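Long-range contacts in uncharacterized protein (Pyrococcus furiosus, PDB 3WL4), which probably removes the acetyl group from N-acetylglucosamine-type sugars, as a metal-dependent member of the GlcNAc-PI de-N-acetylase family: residues A[89-94]-A[213-218]; A[18-23]-A[254-259]; A[109-114]-A[148-153]. One frame throughout, in Å; residues are numbered along the deposited sequence.

Contact 1 of 3, residues A[89-94]-A[213-218]. With HE2 (hexan-1-ol), chain O; TAM (tris(hydroxyethyl)aminomethane), chain K.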
loop_
_atom_site.group_PDB
_atom_site.type_symbol
_atom_site.label_atom_id
_atom_site.label_comp_id
_atom_site.label_asym_id
_atom_site.label_seq_id
_atom_site.Cartn_x
_atom_site.Cartn_y
_atom_site.Cartn_z
ATOM N N ARG A 89 10.399 -26.225 -7.680
ATOM C CA ARG A 89 9.285 -27.062 -7.226
ATOM C C ARG A 89 9.651 -28.552 -7.333
ATOM O O ARG A 89 9.427 -29.265 -6.361
ATOM C CB ARG A 89 8.056 -26.705 -8.106
ATOM C CG ARG A 89 6.926 -27.630 -7.476
ATOM C CD ARG A 89 5.728 -27.538 -8.464
ATOM N NE ARG A 89 5.392 -26.084 -8.428
ATOM C CZ ARG A 89 4.229 -25.565 -8.017
ATOM N NH1 ARG A 89 4.150 -24.232 -7.953
ATOM N NH2 ARG A 89 3.197 -26.393 -7.707
ATOM N N ARG A 90 10.230 -28.926 -8.453
ATOM C CA ARG A 90 10.641 -30.350 -8.558
ATOM C C ARG A 90 11.749 -30.713 -7.593
ATOM O O ARG A 90 11.732 -31.802 -7.017
ATOM C CB ARG A 90 11.097 -30.600 -9.982
ATOM C CG ARG A 90 9.943 -30.268 -10.964
ATOM C CD ARG A 90 10.371 -30.256 -12.428
ATOM N NE ARG A 90 9.261 -30.119 -13.423
ATOM C CZ ARG A 90 9.494 -29.932 -14.728
ATOM N NH1 ARG A 90 10.767 -29.841 -15.166
ATOM N NH2 ARG A 90 8.471 -29.806 -15.575
ATOM N N GLU A 91 12.695 -29.758 -7.379
ATOM C CA GLU A 91 13.788 -30.055 -6.409
ATOM C C GLU A 91 13.231 -30.254 -5.047
ATOM O O GLU A 91 13.612 -31.140 -4.267
ATOM C CB GLU A 91 14.769 -28.874 -6.356
ATOM C CG GLU A 91 15.610 -28.843 -7.627
ATOM C CD GLU A 91 16.493 -27.690 -7.836
ATOM O OE1 GLU A 91 16.404 -26.645 -7.119
ATOM O OE2 GLU A 91 17.375 -27.736 -8.780
ATOM N N GLU A 92 12.223 -29.386 -4.633
ATOM C CA GLU A 92 11.668 -29.617 -3.309
ATOM C C GLU A 92 10.873 -30.923 -3.150
ATOM O O GLU A 92 10.848 -31.542 -2.106
ATOM C CB GLU A 92 10.742 -28.368 -2.963
ATOM C CG GLU A 92 10.234 -28.412 -1.542
ATOM C CD GLU A 92 11.340 -28.052 -0.562
ATOM O OE1 GLU A 92 12.207 -28.935 -0.181
ATOM O OE2 GLU A 92 11.467 -26.910 -0.017
ATOM N N GLU A 93 10.191 -31.254 -4.257
ATOM C CA GLU A 93 9.463 -32.581 -4.173
ATOM C C GLU A 93 10.479 -33.724 -3.974
ATOM O O GLU A 93 10.173 -34.630 -3.170
ATOM C CB GLU A 93 8.678 -32.816 -5.467
ATOM C CG GLU A 93 7.361 -31.831 -5.436
ATOM C CD GLU A 93 6.711 -31.718 -6.824
ATOM O OE1 GLU A 93 7.293 -32.183 -7.883
ATOM O OE2 GLU A 93 5.575 -31.138 -6.833
ATOM N N GLU A 94 11.618 -33.626 -4.632
ATOM C CA GLU A 94 12.643 -34.731 -4.464
ATOM C C GLU A 94 13.238 -34.647 -3.035
ATOM O O GLU A 94 13.405 -35.655 -2.333
ATOM C CB GLU A 94 13.673 -34.548 -5.556
ATOM C CG GLU A 94 15.029 -35.395 -5.399
ATOM C CD GLU A 94 16.254 -34.889 -6.410
ATOM O OE1 GLU A 94 16.305 -33.696 -7.047
ATOM O OE2 GLU A 94 17.283 -35.627 -6.442
ATOM N N ARG A 213 21.285 -31.032 -1.048
ATOM C CA ARG A 213 21.834 -30.956 -2.364
ATOM C C ARG A 213 20.872 -31.361 -3.471
ATOM O O ARG A 213 21.118 -30.974 -4.640
ATOM C CB ARG A 213 23.138 -31.933 -2.383
ATOM C CG ARG A 213 24.320 -31.344 -1.646
ATOM C CD ARG A 213 25.694 -31.606 -2.512
ATOM N NE ARG A 213 25.783 -30.752 -3.678
ATOM C CZ ARG A 213 26.841 -30.635 -4.463
ATOM N NH1 ARG A 213 27.979 -31.400 -4.173
ATOM N NH2 ARG A 213 26.816 -29.900 -5.522
ATOM N N ALA A 214 19.707 -31.975 -3.055
ATOM C CA ALA A 214 18.660 -32.194 -4.053
ATOM C C ALA A 214 18.135 -30.865 -4.712
ATOM O O ALA A 214 17.641 -30.841 -5.867
ATOM C CB ALA A 214 17.507 -32.901 -3.423
ATOM N N HIS A 215 18.401 -29.735 -3.972
ATOM C CA HIS A 215 18.110 -28.414 -4.561
ATOM C C HIS A 215 19.312 -28.009 -5.370
ATOM O O HIS A 215 20.095 -27.069 -5.016
ATOM C CB HIS A 215 17.861 -27.423 -3.330
ATOM C CG HIS A 215 16.623 -27.772 -2.620
ATOM N ND1 HIS A 215 15.408 -27.166 -2.923
ATOM C CD2 HIS A 215 16.388 -28.617 -1.597
ATOM C CE1 HIS A 215 14.490 -27.676 -2.141
ATOM N NE2 HIS A 215 15.022 -28.586 -1.321
ATOM N N ARG A 216 19.477 -28.718 -6.492
ATOM C CA ARG A 216 20.717 -28.580 -7.261
ATOM C C ARG A 216 20.913 -27.197 -7.822
ATOM O O ARG A 216 22.054 -26.699 -7.965
ATOM C CB ARG A 216 20.610 -29.534 -8.463
ATOM C CG ARG A 216 20.584 -30.999 -8.080
ATOM C CD ARG A 216 20.239 -31.889 -9.373
ATOM N NE ARG A 216 20.818 -33.213 -9.225
ATOM C CZ ARG A 216 20.219 -34.235 -8.604
ATOM N NH1 ARG A 216 20.850 -35.409 -8.518
ATOM N NH2 ARG A 216 18.998 -34.094 -8.056
ATOM N N SER A 217 19.803 -26.479 -8.181
ATOM C CA SER A 217 19.921 -25.145 -8.755
ATOM C C SER A 217 20.587 -24.149 -7.742
ATOM O O SER A 217 21.139 -23.138 -8.209
ATOM C CB SER A 217 18.482 -24.599 -9.148
ATOM O OG SER A 217 17.726 -24.442 -7.947
ATOM N N GLN A 218 20.460 -24.458 -6.467
ATOM C CA GLN A 218 21.016 -23.551 -5.458
ATOM C C GLN A 218 22.412 -23.952 -5.050
ATOM O O GLN A 218 23.157 -23.137 -4.574
ATOM C CB GLN A 218 20.119 -23.488 -4.218
ATOM C CG GLN A 218 18.635 -23.062 -4.607
ATOM C CD GLN A 218 18.579 -21.848 -5.424
ATOM O OE1 GLN A 218 18.259 -21.833 -6.642
ATOM N NE2 GLN A 218 19.026 -20.777 -4.834
HETATM C CAA HE2 O . 7.408 -35.373 -2.828
HETATM C CAC HE2 O . 6.418 -34.366 -1.967
HETATM C CAE HE2 O . 5.132 -34.121 -2.822
HETATM C CAG HE2 O . 4.467 -32.741 -2.628
HETATM C CAF HE2 O . 3.159 -32.718 -3.389
HETATM C CAD HE2 O . 2.439 -31.478 -2.962
HETATM O OAB HE2 O . 1.506 -31.667 -1.934
HETATM C C TAM K . 18.591 -20.181 1.194
HETATM C C1 TAM K . 18.852 -18.921 0.441
HETATM C C2 TAM K . 18.842 -20.301 2.641
HETATM C C3 TAM K . 19.319 -21.305 0.570
HETATM C C4 TAM K . 19.000 -17.894 1.471
HETATM C C5 TAM K . 18.045 -19.079 3.183
HETATM C C6 TAM K . 19.029 -21.482 -0.829
HETATM N N TAM K . 17.001 -20.344 1.043
HETATM O O4 TAM K . 17.492 -17.550 1.422
HETATM O O5 TAM K . 18.029 -19.565 4.355
HETATM O O6 TAM K . 19.166 -20.429 -1.874
HETATM O O HOH W 1 15.430 -25.122 -4.848
#

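Contact 2 of 3, residues A[18-23]-A[254-259]. With TAM (tris(hydroxyethyl)aminomethane), chain B.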
loop_
_atom_site.group_PDB
_atom_site.type_symbol
_atom_site.label_atom_id
_atom_site.label_comp_id
_atom_site.label_asym_id
_atom_site.label_seq_id
_atom_site.Cartn_x
_atom_site.Cartn_y
_atom_site.Cartn_z
ATOM N N GLU A 18 4.126 -24.633 36.996
ATOM C CA GLU A 18 2.749 -24.986 37.434
ATOM C C GLU A 18 1.725 -24.337 36.578
ATOM O O GLU A 18 0.713 -24.932 36.259
ATOM C CB GLU A 18 2.509 -24.611 38.891
ATOM C CG GLU A 18 3.452 -25.366 39.817
ATOM C CD GLU A 18 3.242 -25.039 41.282
ATOM O OE1 GLU A 18 4.187 -25.380 42.044
ATOM O OE2 GLU A 18 2.230 -24.373 41.606
ATOM N N VAL A 19 1.826 -23.047 36.380
ATOM C CA VAL A 19 0.737 -22.394 35.690
ATOM C C VAL A 19 0.737 -22.720 34.159
ATOM O O VAL A 19 -0.267 -23.001 33.548
ATOM C CB VAL A 19 0.824 -20.858 35.903
ATOM C CG1 VAL A 19 -0.251 -20.095 35.086
ATOM C CG2 VAL A 19 0.755 -20.483 37.478
ATOM N N LEU A 20 1.931 -22.653 33.575
ATOM C CA LEU A 20 2.065 -22.846 32.121
ATOM C C LEU A 20 2.456 -24.252 31.736
ATOM O O LEU A 20 2.381 -24.619 30.531
ATOM C CB LEU A 20 3.083 -21.790 31.634
ATOM C CG LEU A 20 2.788 -20.353 31.876
ATOM C CD1 LEU A 20 3.920 -19.453 31.423
ATOM C CD2 LEU A 20 1.483 -19.946 31.173
ATOM N N GLU A 21 2.851 -25.064 32.720
ATOM C CA GLU A 21 3.157 -26.503 32.519
ATOM C C GLU A 21 4.187 -26.601 31.415
ATOM O O GLU A 21 4.124 -27.461 30.507
ATOM C CB GLU A 21 1.869 -27.329 32.261
ATOM C CG GLU A 21 0.999 -27.264 33.490
ATOM C CD GLU A 21 -0.352 -28.055 33.389
ATOM O OE1 GLU A 21 -0.981 -28.040 32.316
ATOM O OE2 GLU A 21 -0.785 -28.606 34.428
ATOM N N PHE A 22 5.172 -25.714 31.465
ATOM C CA PHE A 22 6.118 -25.666 30.367
ATOM C C PHE A 22 7.305 -26.631 30.667
ATOM O O PHE A 22 7.912 -26.545 31.680
ATOM C CB PHE A 22 6.640 -24.233 30.247
ATOM C CG PHE A 22 7.677 -24.056 29.128
ATOM C CD1 PHE A 22 7.240 -24.153 27.788
ATOM C CD2 PHE A 22 8.965 -23.777 29.471
ATOM C CE1 PHE A 22 8.248 -23.964 26.757
ATOM C CE2 PHE A 22 9.965 -23.575 28.418
ATOM C CZ PHE A 22 9.456 -23.699 27.107
ATOM N N ASN A 23 7.633 -27.489 29.768
ATOM C CA ASN A 23 8.991 -28.044 29.798
ATOM C C ASN A 23 9.514 -28.408 28.428
ATOM O O ASN A 23 8.774 -28.592 27.475
ATOM C CB ASN A 23 9.301 -29.144 30.880
ATOM C CG ASN A 23 8.651 -30.460 30.544
ATOM O OD1 ASN A 23 8.964 -31.103 29.531
ATOM N ND2 ASN A 23 7.710 -30.874 31.396
ATOM N N PRO A 254 6.419 -20.843 26.128
ATOM C CA PRO A 254 4.990 -20.835 26.383
ATOM C C PRO A 254 4.373 -19.743 25.487
ATOM O O PRO A 254 4.991 -18.677 25.225
ATOM C CB PRO A 254 4.870 -20.310 27.828
ATOM C CG PRO A 254 6.193 -20.630 28.463
ATOM C CD PRO A 254 7.212 -20.491 27.302
ATOM N N GLY A 255 3.149 -19.974 25.068
ATOM C CA GLY A 255 2.438 -18.980 24.183
ATOM C C GLY A 255 2.461 -17.636 24.820
ATOM O O GLY A 255 2.624 -16.575 24.117
ATOM N N LEU A 256 2.248 -17.543 26.163
ATOM C CA LEU A 256 2.204 -16.273 26.845
ATOM C C LEU A 256 3.432 -15.442 26.607
ATOM O O LEU A 256 3.374 -14.222 26.578
ATOM C CB LEU A 256 2.012 -16.563 28.389
ATOM C CG LEU A 256 1.837 -15.475 29.314
ATOM C CD1 LEU A 256 0.329 -15.153 29.225
ATOM C CD2 LEU A 256 1.946 -16.127 30.797
ATOM N N PHE A 257 4.618 -16.071 26.436
ATOM C CA PHE A 257 5.869 -15.366 26.458
ATOM C C PHE A 257 6.085 -14.608 25.142
ATOM O O PHE A 257 7.028 -13.808 25.120
ATOM C CB PHE A 257 7.083 -16.320 26.660
ATOM C CG PHE A 257 7.373 -16.629 28.162
ATOM C CD1 PHE A 257 6.338 -16.649 29.104
ATOM C CD2 PHE A 257 8.694 -16.872 28.533
ATOM C CE1 PHE A 257 6.637 -16.920 30.486
ATOM C CE2 PHE A 257 8.974 -17.166 29.912
ATOM C CZ PHE A 257 7.945 -17.179 30.872
ATOM N N TYR A 258 5.271 -14.857 24.125
ATOM C CA TYR A 258 5.352 -14.094 22.851
ATOM C C TYR A 258 4.678 -12.790 23.009
ATOM O O TYR A 258 4.481 -12.101 21.964
ATOM C CB TYR A 258 4.691 -14.952 21.755
ATOM C CG TYR A 258 5.483 -16.160 21.313
ATOM C CD1 TYR A 258 6.280 -16.088 20.235
ATOM C CD2 TYR A 258 5.265 -17.395 22.006
ATOM C CE1 TYR A 258 7.025 -17.220 19.818
ATOM C CE2 TYR A 258 5.986 -18.541 21.548
ATOM C CZ TYR A 258 6.804 -18.431 20.535
ATOM O OH TYR A 258 7.472 -19.558 20.008
ATOM N N HIS A 259 4.317 -12.347 24.207
ATOM C CA HIS A 259 3.582 -11.042 24.276
ATOM C C HIS A 259 3.719 -10.448 25.648
ATOM O O HIS A 259 3.550 -11.180 26.676
ATOM C CB HIS A 259 2.140 -11.355 23.958
ATOM C CG HIS A 259 1.213 -10.184 23.922
ATOM N ND1 HIS A 259 1.487 -9.070 23.094
ATOM C CD2 HIS A 259 -0.014 -9.949 24.483
ATOM C CE1 HIS A 259 0.417 -8.245 23.153
ATOM N NE2 HIS A 259 -0.490 -8.744 23.992
HETATM C C TAM B . -3.881 -7.676 26.084
HETATM C C1 TAM B . -4.070 -8.629 24.952
HETATM C C2 TAM B . -2.561 -7.426 26.691
HETATM C C3 TAM B . -4.773 -8.037 27.204
HETATM C C4 TAM B . -2.723 -8.871 24.439
HETATM C C5 TAM B . -1.718 -7.070 25.433
HETATM C C6 TAM B . -6.164 -8.119 26.840
HETATM N N TAM B . -4.294 -6.273 25.421
HETATM O O4 TAM B . -2.844 -7.714 23.418
HETATM O O5 TAM B . -0.824 -6.520 26.146
HETATM O O6 TAM B . -6.715 -8.965 25.744
#

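Contact 3 of 3, residues A[109-114]-A[148-153]. With CD (cadmium ion), chain C; TAM (tris(hydroxyethyl)aminomethane), chain K.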
loop_
_atom_site.group_PDB
_atom_site.type_symbol
_atom_site.label_atom_id
_atom_site.label_comp_id
_atom_site.label_asym_id
_atom_site.label_seq_id
_atom_site.Cartn_x
_atom_site.Cartn_y
_atom_site.Cartn_z
ATOM N N TYR A 109 3.964 -16.622 -3.405
ATOM C CA TYR A 109 4.465 -15.225 -3.482
ATOM C C TYR A 109 5.850 -15.161 -4.141
ATOM O O TYR A 109 6.625 -16.111 -3.976
ATOM C CB TYR A 109 4.461 -14.537 -2.062
ATOM C CG TYR A 109 3.013 -14.389 -1.505
ATOM C CD1 TYR A 109 2.244 -13.385 -1.952
ATOM C CD2 TYR A 109 2.580 -15.321 -0.602
ATOM C CE1 TYR A 109 0.959 -13.259 -1.529
ATOM C CE2 TYR A 109 1.209 -15.229 -0.106
ATOM C CZ TYR A 109 0.487 -14.231 -0.630
ATOM O OH TYR A 109 -0.874 -14.138 -0.219
ATOM N N ARG A 110 6.116 -14.111 -4.842
ATOM C CA ARG A 110 7.423 -14.100 -5.515
ATOM C C ARG A 110 8.547 -13.859 -4.498
ATOM O O ARG A 110 8.483 -13.008 -3.576
ATOM C CB ARG A 110 7.475 -13.023 -6.609
ATOM C CG ARG A 110 8.830 -13.103 -7.424
ATOM C CD ARG A 110 8.811 -12.124 -8.645
ATOM N NE ARG A 110 7.800 -12.665 -9.619
ATOM C CZ ARG A 110 7.448 -11.992 -10.688
ATOM N NH1 ARG A 110 7.994 -10.817 -10.954
ATOM N NH2 ARG A 110 6.571 -12.528 -11.574
ATOM N N ASP A 111 9.614 -14.660 -4.673
ATOM C CA ASP A 111 10.854 -14.462 -3.877
ATOM C C ASP A 111 11.319 -13.018 -3.892
ATOM O O ASP A 111 11.358 -12.414 -4.928
ATOM C CB ASP A 111 11.830 -15.416 -4.633
ATOM C CG ASP A 111 13.177 -15.527 -4.006
ATOM O OD1 ASP A 111 13.484 -15.022 -2.904
ATOM O OD2 ASP A 111 14.016 -16.236 -4.676
ATOM N N THR A 112 11.656 -12.510 -2.697
ATOM C CA THR A 112 12.102 -11.141 -2.403
ATOM C C THR A 112 10.919 -10.191 -2.312
ATOM O O THR A 112 11.113 -8.982 -2.056
ATOM C CB THR A 112 13.173 -10.497 -3.333
ATOM O OG1 THR A 112 12.691 -10.220 -4.634
ATOM C CG2 THR A 112 14.399 -11.502 -3.356
ATOM N N GLU A 113 9.681 -10.740 -2.485
ATOM C CA GLU A 113 8.458 -9.921 -2.581
ATOM C C GLU A 113 7.430 -10.534 -1.646
ATOM O O GLU A 113 6.203 -10.157 -1.824
ATOM C CB GLU A 113 7.895 -9.853 -3.988
ATOM C CG GLU A 113 9.066 -9.310 -4.949
ATOM C CD GLU A 113 8.626 -9.013 -6.379
ATOM O OE1 GLU A 113 7.460 -9.358 -6.775
ATOM O OE2 GLU A 113 9.524 -8.596 -7.161
ATOM N N LEU A 114 7.797 -11.258 -0.610
ATOM C CA LEU A 114 6.730 -11.757 0.315
ATOM C C LEU A 114 6.128 -10.561 1.047
ATOM O O LEU A 114 6.882 -9.883 1.747
ATOM C CB LEU A 114 7.405 -12.743 1.288
ATOM C CG LEU A 114 6.384 -13.258 2.308
ATOM C CD1 LEU A 114 5.269 -14.105 1.629
ATOM C CD2 LEU A 114 7.130 -14.179 3.313
ATOM N N HIS A 148 17.374 -11.004 5.231
ATOM C CA HIS A 148 16.441 -11.297 4.122
ATOM C C HIS A 148 14.972 -10.998 4.624
ATOM O O HIS A 148 14.535 -11.692 5.552
ATOM C CB HIS A 148 16.603 -12.802 3.719
ATOM C CG HIS A 148 16.001 -13.027 2.371
ATOM N ND1 HIS A 148 16.631 -13.632 1.308
ATOM C CD2 HIS A 148 14.793 -12.554 1.881
ATOM C CE1 HIS A 148 15.851 -13.565 0.215
ATOM N NE2 HIS A 148 14.733 -12.871 0.558
ATOM N N PRO A 149 14.343 -10.026 3.978
ATOM C CA PRO A 149 12.931 -9.716 4.478
ATOM C C PRO A 149 12.057 -10.931 4.373
ATOM O O PRO A 149 11.107 -11.040 5.205
ATOM C CB PRO A 149 12.496 -8.587 3.544
ATOM C CG PRO A 149 13.400 -8.723 2.263
ATOM C CD PRO A 149 14.754 -9.185 2.823
ATOM N N ASP A 150 12.256 -11.825 3.337
ATOM C CA ASP A 150 11.294 -12.933 3.301
ATOM C C ASP A 150 11.455 -13.807 4.554
ATOM O O ASP A 150 10.541 -14.497 4.986
ATOM C CB ASP A 150 11.579 -13.885 2.072
ATOM C CG ASP A 150 11.381 -13.261 0.754
ATOM O OD1 ASP A 150 10.656 -12.220 0.607
ATOM O OD2 ASP A 150 11.806 -13.862 -0.284
ATOM N N HIS A 151 12.696 -13.932 5.085
ATOM C CA HIS A 151 12.862 -14.751 6.318
ATOM C C HIS A 151 12.250 -14.075 7.520
ATOM O O HIS A 151 11.538 -14.742 8.301
ATOM C CB HIS A 151 14.394 -15.006 6.581
ATOM C CG HIS A 151 14.923 -16.146 5.757
ATOM N ND1 HIS A 151 15.632 -17.181 6.330
ATOM C CD2 HIS A 151 14.705 -16.445 4.458
ATOM C CE1 HIS A 151 15.904 -18.088 5.351
ATOM N NE2 HIS A 151 15.398 -17.656 4.208
ATOM N N ARG A 152 12.501 -12.776 7.722
ATOM C CA ARG A 152 11.971 -12.137 8.904
ATOM C C ARG A 152 10.398 -12.179 8.815
ATOM O O ARG A 152 9.713 -12.520 9.836
ATOM C CB ARG A 152 12.357 -10.632 8.932
ATOM C CG ARG A 152 13.885 -10.444 9.131
ATOM C CD ARG A 152 14.214 -8.961 9.301
ATOM N NE ARG A 152 13.929 -8.169 8.093
ATOM C CZ ARG A 152 14.797 -7.631 7.304
ATOM N NH1 ARG A 152 16.139 -7.855 7.409
ATOM N NH2 ARG A 152 14.379 -6.871 6.279
ATOM N N ARG A 153 9.901 -11.853 7.632
ATOM C CA ARG A 153 8.399 -11.813 7.507
ATOM C C ARG A 153 7.784 -13.188 7.722
ATOM O O ARG A 153 6.743 -13.334 8.329
ATOM C CB ARG A 153 8.022 -11.259 6.187
ATOM C CG ARG A 153 8.362 -9.711 6.163
ATOM C CD ARG A 153 8.163 -9.158 4.767
ATOM N NE ARG A 153 8.405 -7.707 4.874
ATOM C CZ ARG A 153 7.915 -6.883 3.973
ATOM N NH1 ARG A 153 7.303 -7.250 2.827
ATOM N NH2 ARG A 153 8.076 -5.541 4.248
HETATM CD CD CD C . 15.758 -19.018 2.404
HETATM C C TAM K . 18.591 -20.181 1.194
HETATM C C1 TAM K . 18.852 -18.921 0.441
HETATM C C2 TAM K . 18.842 -20.301 2.641
HETATM C C3 TAM K . 19.319 -21.305 0.570
HETATM C C4 TAM K . 19.000 -17.894 1.471
HETATM C C5 TAM K . 18.045 -19.079 3.183
HETATM C C6 TAM K . 19.029 -21.482 -0.829
HETATM N N TAM K . 17.001 -20.344 1.043
HETATM O O4 TAM K . 17.492 -17.550 1.422
HETATM O O5 TAM K . 18.029 -19.565 4.355
HETATM O O6 TAM K . 19.166 -20.429 -1.874
HETATM O O HOH W 2 9.692 -9.929 1.826
#

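Contact 1 of 3, residues A[89-94]-A[213-218]
The imidazole of H215 lies with one face against the backbone of E91 on helix 81-99; E91 O stands 4.1 Å above the H215 ring plane and toward its rim. Two polar partners approach the edge of the same ring. The carboxylate of E92, turned steeply to the imidazole (planes 78° apart), takes a weak hydrogen bond from H215 NE2 to E92 OE1. Water 1 sits at 2.8 Å from H215 ND1 and donates to E91 OE1, so that the ring and the glutamate share one solvent molecule. The second flat group, the guanidinium of R216, is met at its edge by E94: the planes are nearly coplanar, and R216 NH2 reaches the syn lone pair of E94 OE2 at 2.8 Å in a salt bridge. Beside the bridge the methyl of A214 rests on E94, with A214 CB 3.8 Å from E94 CD.

Between these two groups, E91 holds S217. Its chain runs extended beyond CG, bringing both oxygens to that serine. E91 OE1 accepts from S217 OG at 2.7 Å through its syn lone pair. E91 OE2 accepts from S217 N at 2.8 Å, and this N lies 33° out of the carboxylate plane. Two bonds from one residue thus fix the rotation of the carboxylate. E92 has a stronger partner elsewhere, its OE2 accepting from the backbone N-H of D42, next in the chain to D43, a cadmium ligand.

An inverse gamma turn centred on H215 shapes the loop that meets E91, E92 and E94. Three acidic side chains of one helix holding a single loop, with E92 about 9 Å from a bound cadmium ion, are consistent with second-shell support of the metal site of a GlcNAc-PI de-N-acetylase.

Contact 2 of 3, residues A[18-23]-A[254-259]
P254 stands between two aromatic rings that are roughly parallel to each other, F22 from the 18-23 segment and F257 from its own. Over one face of the F22 ring comes P254 CD, 3.7 Å from the ring centroid and 16° off the normal, which makes a CH-pi contact. On the far side P254 CG lies 4.0 Å above the plane of the F257 ring. A chi1 of 179° sends the F22 ring toward P254, and chi2 of 70° turns its face to the proline, whose pyrrolidine lies nearly flat against it.

The branches of L20 divide the work. L20 CD1 meets P254 CB at 3.8 Å and also reaches F257 CE1, coming to that ring obliquely; L20 CD2 turns instead to L256 CD2, 3.9 Å away. The two leucine side chains meet nearly perpendicular, methyl to methyl. L16 of helix 8-19 packs beside P254 and F257. A neighbouring subunit also packs here, its T226 touching L20 and its F230 touching L256.

The chain leaving helix 8-19 is thereby joined to the short 3-10 turn 255-257 near the C terminus. No hydrogen bond or ion pair crosses between the two segments: their direct contact is apolar, so it rests on van der Waals packing and a CH-pi contact and has little directional polar component.

Contact 3 of 3, residues A[109-114]-A[148-153]
D150, near the start of helix 149-164, receives two backbone N-H groups from the 109-114 loop, and this is the tight half of the contact. T112 N donates to the syn lone pair of D150 OD2 at 2.8 Å, nearly straight at 162°. The longer bond, 3.3 Å from L114 N to D150 OD1, also comes from the syn side but lies 34° out of the carboxylate plane. A type II turn from R110 to E113 presents T112 N, and L114 N follows just beyond it; T112 takes a positive phi, and T112 OG1 bonds back to D111 O at 2.6 Å. D150 OD2 has a further donor in H40 NE2, so the aspartate probably helps to orient H40, whose ND1 binds cadmium. D111 OD1 lies 3.3 Å from D150 OD2, two acidic oxygens side by side; the other oxygen of D111 accepts from M72 N.

Away from this network the packing thins. L114 and R153 slide past one another in opposite directions, and L114 CD2 stays 4.2 Å from R153 CB. What joins them is polar: R153 NH1 donates a nearly straight hydrogen bond to L114 O (2.9 Å), which lies in the guanidinium plane, and water 2 donates both to L114 O and to D150 OD1, spanning the two halves. R153 is only partly exposed, with Y116 of a neighbouring subunit against it.

The next residue after D150, H151, points to another side of the helix, and H151 NE2 binds the cadmium ion at 2.3 Å together with D43, H40 and the buffer molecule, probably the family's catalytic metal site. The 109-114 loop leaves strand 103-109, outermost of the parallel sheet within the chain. L114 packs on M67 and T68 of the adjacent strand 61-68, between that strand and the first turn of helix 149-164.

Followed from the N terminus, the chain opens its widest loop at 18-23, which contact 2 closes only at 254-259, joining the first helix region to the C-terminal tail. Within that loop, contact 1 starts on helix 81-99 and closes at the turn after helix 205-213. Contact 3 is nested deeper still, linking the loop beyond strand 103-109 to helix 149-164. The three are thus nested and none crosses another. Contacts 1 and 3, their centres about 19 Å apart, both touch the buffer molecule in the cadmium site. Contact 2 lies across the chain's centre from contact 1, about 38 Å between centres.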